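Long-range contacts in tetraacyldisaccharide 4'-kinase (Aquifex aeolicus, PDB 4ITL), which probably transfers the gamma-phosphate of ATP to the 4'-position of a tetraacyldisaccharide 1-phosphate, forming lipid IVA in the last step of its pathway: residues 186-191 with 201-206; 205-210 with 297-302. All coordinates share one frame; numbering follows the deposited sequence.

Contact 1. Residues 186-191 with 201-206. With ACP (phosphomethylphosphonic acid adenylate ester), chain B.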
# COMPACT_ATOMS: atom_id res chain seq x y z
N THR A 186 6.59 5.49 8.77
CA THR A 186 6.76 5.76 7.32
C THR A 186 6.93 7.22 6.89
O THR A 186 6.83 8.17 7.69
CB THR A 186 5.56 5.23 6.50
OG1 THR A 186 4.38 5.85 7.00
CG2 THR A 186 5.43 3.76 6.67
N TYR A 187 7.20 7.37 5.59
CA TYR A 187 7.46 8.65 4.97
C TYR A 187 8.57 9.41 5.63
O TYR A 187 8.51 10.65 5.68
CB TYR A 187 6.20 9.52 4.95
CG TYR A 187 5.07 8.98 4.13
CD1 TYR A 187 5.26 7.92 3.25
CD2 TYR A 187 3.80 9.50 4.25
CE1 TYR A 187 4.20 7.43 2.50
CE2 TYR A 187 2.74 9.03 3.52
CZ TYR A 187 2.93 7.99 2.64
OH TYR A 187 1.84 7.53 1.91
N GLN A 188 9.59 8.71 6.13
CA GLN A 188 10.68 9.40 6.85
C GLN A 188 11.46 10.38 5.95
O GLN A 188 12.01 11.35 6.47
CB GLN A 188 11.66 8.38 7.45
CG GLN A 188 11.08 7.51 8.59
CD GLN A 188 10.78 8.34 9.84
OE1 GLN A 188 11.47 9.29 10.11
NE2 GLN A 188 9.71 8.00 10.56
N GLU A 189 11.51 10.13 4.63
CA GLU A 189 12.25 11.00 3.70
C GLU A 189 11.52 12.33 3.45
O GLU A 189 12.11 13.25 2.96
CB GLU A 189 12.54 10.27 2.37
CG GLU A 189 11.33 9.97 1.45
CD GLU A 189 10.22 9.06 2.08
OE1 GLU A 189 10.51 8.13 2.89
OE2 GLU A 189 9.04 9.27 1.76
N VAL A 190 10.26 12.44 3.83
CA VAL A 190 9.49 13.67 3.62
C VAL A 190 8.98 14.31 4.92
O VAL A 190 8.91 15.53 5.03
CB VAL A 190 8.23 13.40 2.75
CG1 VAL A 190 7.73 14.68 2.11
CG2 VAL A 190 8.54 12.39 1.69
N GLU A 191 8.54 13.49 5.88
CA GLU A 191 8.13 13.99 7.19
C GLU A 191 8.77 13.12 8.23
O GLU A 191 8.12 12.22 8.80
CB GLU A 191 6.61 13.93 7.35
CG GLU A 191 5.84 14.64 6.25
CD GLU A 191 5.75 16.14 6.46
OE1 GLU A 191 5.97 16.61 7.61
OE2 GLU A 191 5.44 16.85 5.48
N THR A 201 10.05 -1.29 16.62
CA THR A 201 9.72 -0.14 15.79
C THR A 201 10.81 0.04 14.71
O THR A 201 11.99 -0.07 15.01
CB THR A 201 9.57 1.16 16.66
OG1 THR A 201 8.53 0.98 17.63
CG2 THR A 201 9.22 2.38 15.80
N PHE A 202 10.40 0.32 13.48
CA PHE A 202 11.28 0.38 12.34
C PHE A 202 10.98 1.58 11.47
O PHE A 202 9.89 1.71 10.98
CB PHE A 202 11.07 -0.86 11.48
CG PHE A 202 11.31 -2.10 12.23
CD1 PHE A 202 12.59 -2.59 12.38
CD2 PHE A 202 10.26 -2.74 12.85
CE1 PHE A 202 12.82 -3.74 13.12
CE2 PHE A 202 10.48 -3.88 13.59
CZ PHE A 202 11.76 -4.38 13.73
N LYS A 203 11.94 2.43 11.22
CA LYS A 203 11.72 3.54 10.29
C LYS A 203 11.79 3.08 8.83
O LYS A 203 12.70 2.32 8.45
CB LYS A 203 12.77 4.62 10.54
CG LYS A 203 12.59 5.38 11.83
CD LYS A 203 13.49 6.62 11.79
CE LYS A 203 13.53 7.35 13.11
NZ LYS A 203 14.76 8.17 13.14
N MET A 204 10.85 3.55 8.01
CA MET A 204 10.84 3.24 6.58
C MET A 204 11.14 4.48 5.74
O MET A 204 10.55 5.54 5.96
CB MET A 204 9.48 2.74 6.14
CG MET A 204 9.38 2.45 4.67
SD MET A 204 7.82 1.62 4.33
CE MET A 204 7.23 2.52 2.93
N PHE A 205 12.05 4.32 4.78
CA PHE A 205 12.46 5.41 3.88
C PHE A 205 12.21 5.00 2.42
O PHE A 205 12.41 3.84 2.05
CB PHE A 205 13.95 5.72 4.04
CG PHE A 205 14.29 6.42 5.33
CD1 PHE A 205 14.41 7.81 5.39
CD2 PHE A 205 14.52 5.70 6.48
CE1 PHE A 205 14.76 8.45 6.60
CE2 PHE A 205 14.88 6.33 7.67
CZ PHE A 205 15.00 7.70 7.73
N ARG A 206 11.74 5.94 1.61
CA ARG A 206 11.63 5.75 0.19
C ARG A 206 12.79 6.45 -0.47
O ARG A 206 12.96 7.67 -0.32
CB ARG A 206 10.30 6.28 -0.33
CG ARG A 206 9.11 5.46 0.19
CD ARG A 206 7.77 6.00 -0.27
NE ARG A 206 7.62 7.38 0.15
CZ ARG A 206 6.63 8.17 -0.23
NH1 ARG A 206 5.67 7.69 -1.01
NH2 ARG A 206 6.59 9.43 0.16
PG ACP B . -3.84 3.31 0.21
O1G ACP B . -4.97 2.64 -0.55
O2G ACP B . -4.09 3.38 1.74
O3G ACP B . -3.73 4.78 -0.32
PB ACP B . -0.82 3.21 0.20
O1B ACP B . 0.28 2.22 -0.15
O2B ACP B . -0.75 3.40 1.71
C3B ACP B . -2.35 2.32 -0.21
PA ACP B . 0.57 5.36 -0.97
O1A ACP B . 1.69 5.71 -0.00
O2A ACP B . -0.08 6.53 -1.60
O3A ACP B . -0.74 4.70 -0.29
O5' ACP B . 1.19 4.41 -2.09
C5' ACP B . 0.40 4.11 -3.23
C4' ACP B . 1.27 3.97 -4.48
O4' ACP B . 1.27 5.27 -5.07
C3' ACP B . 2.70 3.62 -4.28
O3' ACP B . 2.96 2.28 -4.26
C2' ACP B . 3.34 4.28 -5.46
O2' ACP B . 3.23 3.60 -6.68
C1' ACP B . 2.56 5.53 -5.53
N9 ACP B . 3.15 6.65 -4.81
C8 ACP B . 2.67 7.28 -3.70
N7 ACP B . 3.50 8.28 -3.36
C5 ACP B . 4.50 8.33 -4.26
C6 ACP B . 5.63 9.13 -4.43
N6 ACP B . 5.91 10.20 -3.50
N1 ACP B . 6.46 8.90 -5.45
C2 ACP B . 6.25 7.89 -6.33
N3 ACP B . 5.17 7.08 -6.21
C4 ACP B . 4.30 7.28 -5.19
O HOH W 1 8.93 6.07 3.77
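E189 and R206 join the loop after strand 182-185 to strand 201-212 through both oxygens of one carboxylate. E189 OE1 takes the backbone N-H of R206 at 2.8 Å from above the carboxylate plane. E189 OE2 receives R206 NE and R206 NH2, each at 2.9 Å, in a side-on salt bridge. Both bonds lie in the guanidinium plane, which is turned 60° from the carboxylate. A bend at chi2 (-60°) folds the glutamate chain back to the strand.

The buried side is tight. Y187 lays CE1 over the centre of one guanidinium face, with ring and guanidinium planes 29° apart, while its hydroxyl donates to ACP O1A at 2.6 Å. Q240 takes another bond from R206 NH2. A water bridges the segments, donating to E189 OE1 and M204 O and accepting weakly from Y187 N; the direct bond from Q188 N to M204 O is weak too. Q188 CB packs closely as well, in a CH-pi contact over the F205 ring, 3.4 Å from its centroid.

Toward partly exposed K203 the contact is looser. The amide of Q188, held by F193, crosses the K203 chain at about a right angle, no nearer than 3.7 Å (Q188 OE1 to K203 CD), and the K203 amine pairs with E194.

With its guanidinium fixed in rotation by E189 and backed by Y187, R206 brings NH1 to 3.3 Å from ACP N7, consistent with a role in holding the nucleotide.

Contact 2. Residues 205-210 with 297-302. With ACP (phosphomethylphosphonic acid adenylate ester), chain B.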
# COMPACT_ATOMS: atom_id res chain seq x y z
N PHE A 205 12.05 4.32 4.78
CA PHE A 205 12.46 5.41 3.88
C PHE A 205 12.21 5.00 2.42
O PHE A 205 12.41 3.84 2.05
CB PHE A 205 13.95 5.72 4.04
CG PHE A 205 14.29 6.42 5.33
CD1 PHE A 205 14.41 7.81 5.39
CD2 PHE A 205 14.52 5.70 6.48
CE1 PHE A 205 14.76 8.45 6.60
CE2 PHE A 205 14.88 6.33 7.67
CZ PHE A 205 15.00 7.70 7.73
N ARG A 206 11.74 5.94 1.61
CA ARG A 206 11.63 5.75 0.19
C ARG A 206 12.79 6.45 -0.47
O ARG A 206 12.96 7.67 -0.32
CB ARG A 206 10.30 6.28 -0.33
CG ARG A 206 9.11 5.46 0.19
CD ARG A 206 7.77 6.00 -0.27
NE ARG A 206 7.62 7.38 0.15
CZ ARG A 206 6.63 8.17 -0.23
NH1 ARG A 206 5.67 7.69 -1.01
NH2 ARG A 206 6.59 9.43 0.16
N GLU A 207 13.63 5.67 -1.17
CA GLU A 207 14.82 6.25 -1.83
C GLU A 207 14.48 6.44 -3.32
O GLU A 207 14.40 5.48 -4.09
CB GLU A 207 16.01 5.32 -1.66
CG GLU A 207 17.34 5.77 -2.25
CD GLU A 207 18.22 4.57 -2.55
OE1 GLU A 207 19.30 4.44 -1.96
OE2 GLU A 207 17.81 3.72 -3.36
N PHE A 208 14.23 7.68 -3.69
CA PHE A 208 13.79 8.01 -5.03
C PHE A 208 14.96 8.01 -5.96
O PHE A 208 15.75 8.92 -5.96
CB PHE A 208 13.12 9.38 -5.01
CG PHE A 208 11.84 9.35 -4.29
CD1 PHE A 208 11.78 9.75 -2.97
CD2 PHE A 208 10.71 8.81 -4.89
CE1 PHE A 208 10.59 9.66 -2.26
CE2 PHE A 208 9.52 8.71 -4.20
CZ PHE A 208 9.46 9.14 -2.88
N CYS A 209 15.07 6.97 -6.76
CA CYS A 209 16.30 6.68 -7.47
C CYS A 209 16.10 6.45 -8.97
O CYS A 209 17.07 6.36 -9.69
CB CYS A 209 16.88 5.40 -6.88
SG CYS A 209 15.71 4.02 -7.08
N CYS A 210 14.86 6.31 -9.42
CA CYS A 210 14.59 5.75 -10.75
C CYS A 210 13.47 6.44 -11.50
O CYS A 210 12.57 7.04 -10.92
CB CYS A 210 14.18 4.28 -10.62
SG CYS A 210 15.49 3.21 -10.09
N LYS A 297 13.14 2.89 -4.23
CA LYS A 297 13.34 1.69 -3.41
C LYS A 297 12.89 1.96 -1.99
O LYS A 297 12.87 3.09 -1.54
CB LYS A 297 14.82 1.31 -3.35
CG LYS A 297 15.45 0.91 -4.66
CD LYS A 297 16.93 1.03 -4.55
CE LYS A 297 17.55 0.64 -5.86
NZ LYS A 297 19.01 0.88 -5.89
N VAL A 298 12.54 0.88 -1.29
CA VAL A 298 12.05 0.96 0.08
C VAL A 298 13.20 0.43 0.95
O VAL A 298 13.75 -0.66 0.72
CB VAL A 298 10.76 0.15 0.29
CG1 VAL A 298 10.40 0.09 1.79
CG2 VAL A 298 9.61 0.76 -0.52
N LYS A 299 13.56 1.19 1.93
CA LYS A 299 14.57 0.76 2.84
C LYS A 299 14.12 0.84 4.29
O LYS A 299 13.49 1.79 4.67
CB LYS A 299 15.81 1.58 2.61
CG LYS A 299 16.28 1.59 1.19
CD LYS A 299 17.62 2.22 1.06
CE LYS A 299 18.68 1.20 1.38
NZ LYS A 299 19.93 1.56 0.73
N LEU A 300 14.46 -0.17 5.06
CA LEU A 300 14.07 -0.28 6.46
C LEU A 300 15.27 -0.30 7.39
O LEU A 300 16.17 -1.05 7.16
CB LEU A 300 13.29 -1.58 6.69
CG LEU A 300 11.80 -1.66 6.57
CD1 LEU A 300 11.14 -0.74 7.52
CD2 LEU A 300 11.33 -1.45 5.16
N GLU A 301 15.25 0.48 8.45
CA GLU A 301 16.21 0.29 9.55
C GLU A 301 16.06 -1.05 10.24
O GLU A 301 14.99 -1.61 10.35
CB GLU A 301 16.04 1.36 10.59
CG GLU A 301 16.35 2.71 10.08
CD GLU A 301 16.25 3.72 11.19
OE1 GLU A 301 15.90 3.30 12.34
OE2 GLU A 301 16.54 4.92 10.93
N ARG A 302 17.18 -1.53 10.75
CA ARG A 302 17.24 -2.77 11.52
C ARG A 302 16.54 -3.93 10.80
O ARG A 302 15.71 -4.65 11.36
CB ARG A 302 16.74 -2.55 12.97
CG ARG A 302 17.84 -2.02 13.94
CD ARG A 302 17.32 -1.84 15.41
NE ARG A 302 16.14 -0.96 15.41
CZ ARG A 302 16.17 0.36 15.62
NH1 ARG A 302 17.33 0.97 15.91
NH2 ARG A 302 15.04 1.06 15.56
PG ACP B . -3.84 3.31 0.21
O1G ACP B . -4.97 2.64 -0.55
O2G ACP B . -4.09 3.38 1.74
O3G ACP B . -3.73 4.78 -0.32
PB ACP B . -0.82 3.21 0.20
O1B ACP B . 0.28 2.22 -0.15
O2B ACP B . -0.75 3.40 1.71
C3B ACP B . -2.35 2.32 -0.21
PA ACP B . 0.57 5.36 -0.97
O1A ACP B . 1.69 5.71 -0.00
O2A ACP B . -0.08 6.53 -1.60
O3A ACP B . -0.74 4.70 -0.29
O5' ACP B . 1.19 4.41 -2.09
C5' ACP B . 0.40 4.11 -3.23
C4' ACP B . 1.27 3.97 -4.48
O4' ACP B . 1.27 5.27 -5.07
C3' ACP B . 2.70 3.62 -4.28
O3' ACP B . 2.96 2.28 -4.26
C2' ACP B . 3.34 4.28 -5.46
O2' ACP B . 3.23 3.60 -6.68
C1' ACP B . 2.56 5.53 -5.53
N9 ACP B . 3.15 6.65 -4.81
C8 ACP B . 2.67 7.28 -3.70
N7 ACP B . 3.50 8.28 -3.36
C5 ACP B . 4.50 8.33 -4.26
C6 ACP B . 5.63 9.13 -4.43
N6 ACP B . 5.91 10.20 -3.50
N1 ACP B . 6.46 8.90 -5.45
C2 ACP B . 6.25 7.89 -6.33
N3 ACP B . 5.17 7.08 -6.21
C4 ACP B . 4.30 7.28 -5.19
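F205 and K299 exchange two backbone hydrogen bonds, F205 N to K299 O and K299 N to F205 O, both 2.9 Å and nearly straight. Two residues along, E207 N reaches K297 O at 2.7 Å, and K297 N returns a bond to E207 O. Between these hydrogen-bonded pairs sits the non-hydrogen-bonded pair R206 and V298, where CA-H...O contacts run from V298 CA to F205 O and from R206 CA to K297 O.

The face bearing F205, E207, K297 and K299 is the more exposed one. E207, with CG anti to its backbone N (chi1 -178°), extends beside K297, and its OE2 lies 3.1 Å from K297 CD. The amines stand farther off: both salt bridges, E207 OE2 to K297 NZ and E207 OE1 to K299 NZ, are long at 4.0 Å. The carboxylate is thus shared loosely by two lysines. C209 SG also packs against K297 CG, 3.9 Å away, and at the far end E301 OE2 approaches the edge of the F205 ring, 3.9 Å from CE2.

These segments form an antiparallel pairing of strands 201-212 and 291-300 within a P-loop NTPase-clan kinase. Beyond E207 the pairing takes up a classic beta bulge, C209 and C210 both facing N295.

On the reverse face, V298 is covered by S53 and Y57 of helix 51-61, whose first residues belong to the predicted ATP-binding site. F208, on the same strand as R206, places CZ over the rim of the guanidinium face and brings CE2 to 3.3 Å from ACP N1, near the ring plane. F296 meets the F208 ring at about 55°, while L294 and L248 also touch F208.

Strand 201-212 carries both contacts, whose centres lie about 8 Å apart, and F205 and R206 belong to each. Contact 1 joins this strand to the loop that follows strand 182-185; contact 2 joins it to strand 291-300. The two also meet directly, through a probable hydrogen bond between K203 O and E301 N at 3.1 Å. Around ACP, contact 1 reaches the alpha-phosphate through Y187, contact 2 adds F208 beside adenine N1, and the shared R206 lies by N7. S49, K51 and T52 of the predicted ATP site also bond ACP, as expected of a P-loop gripping phosphates, and Q240 bonds both R206 and ACP, linking the shared arginine to the nucleotide.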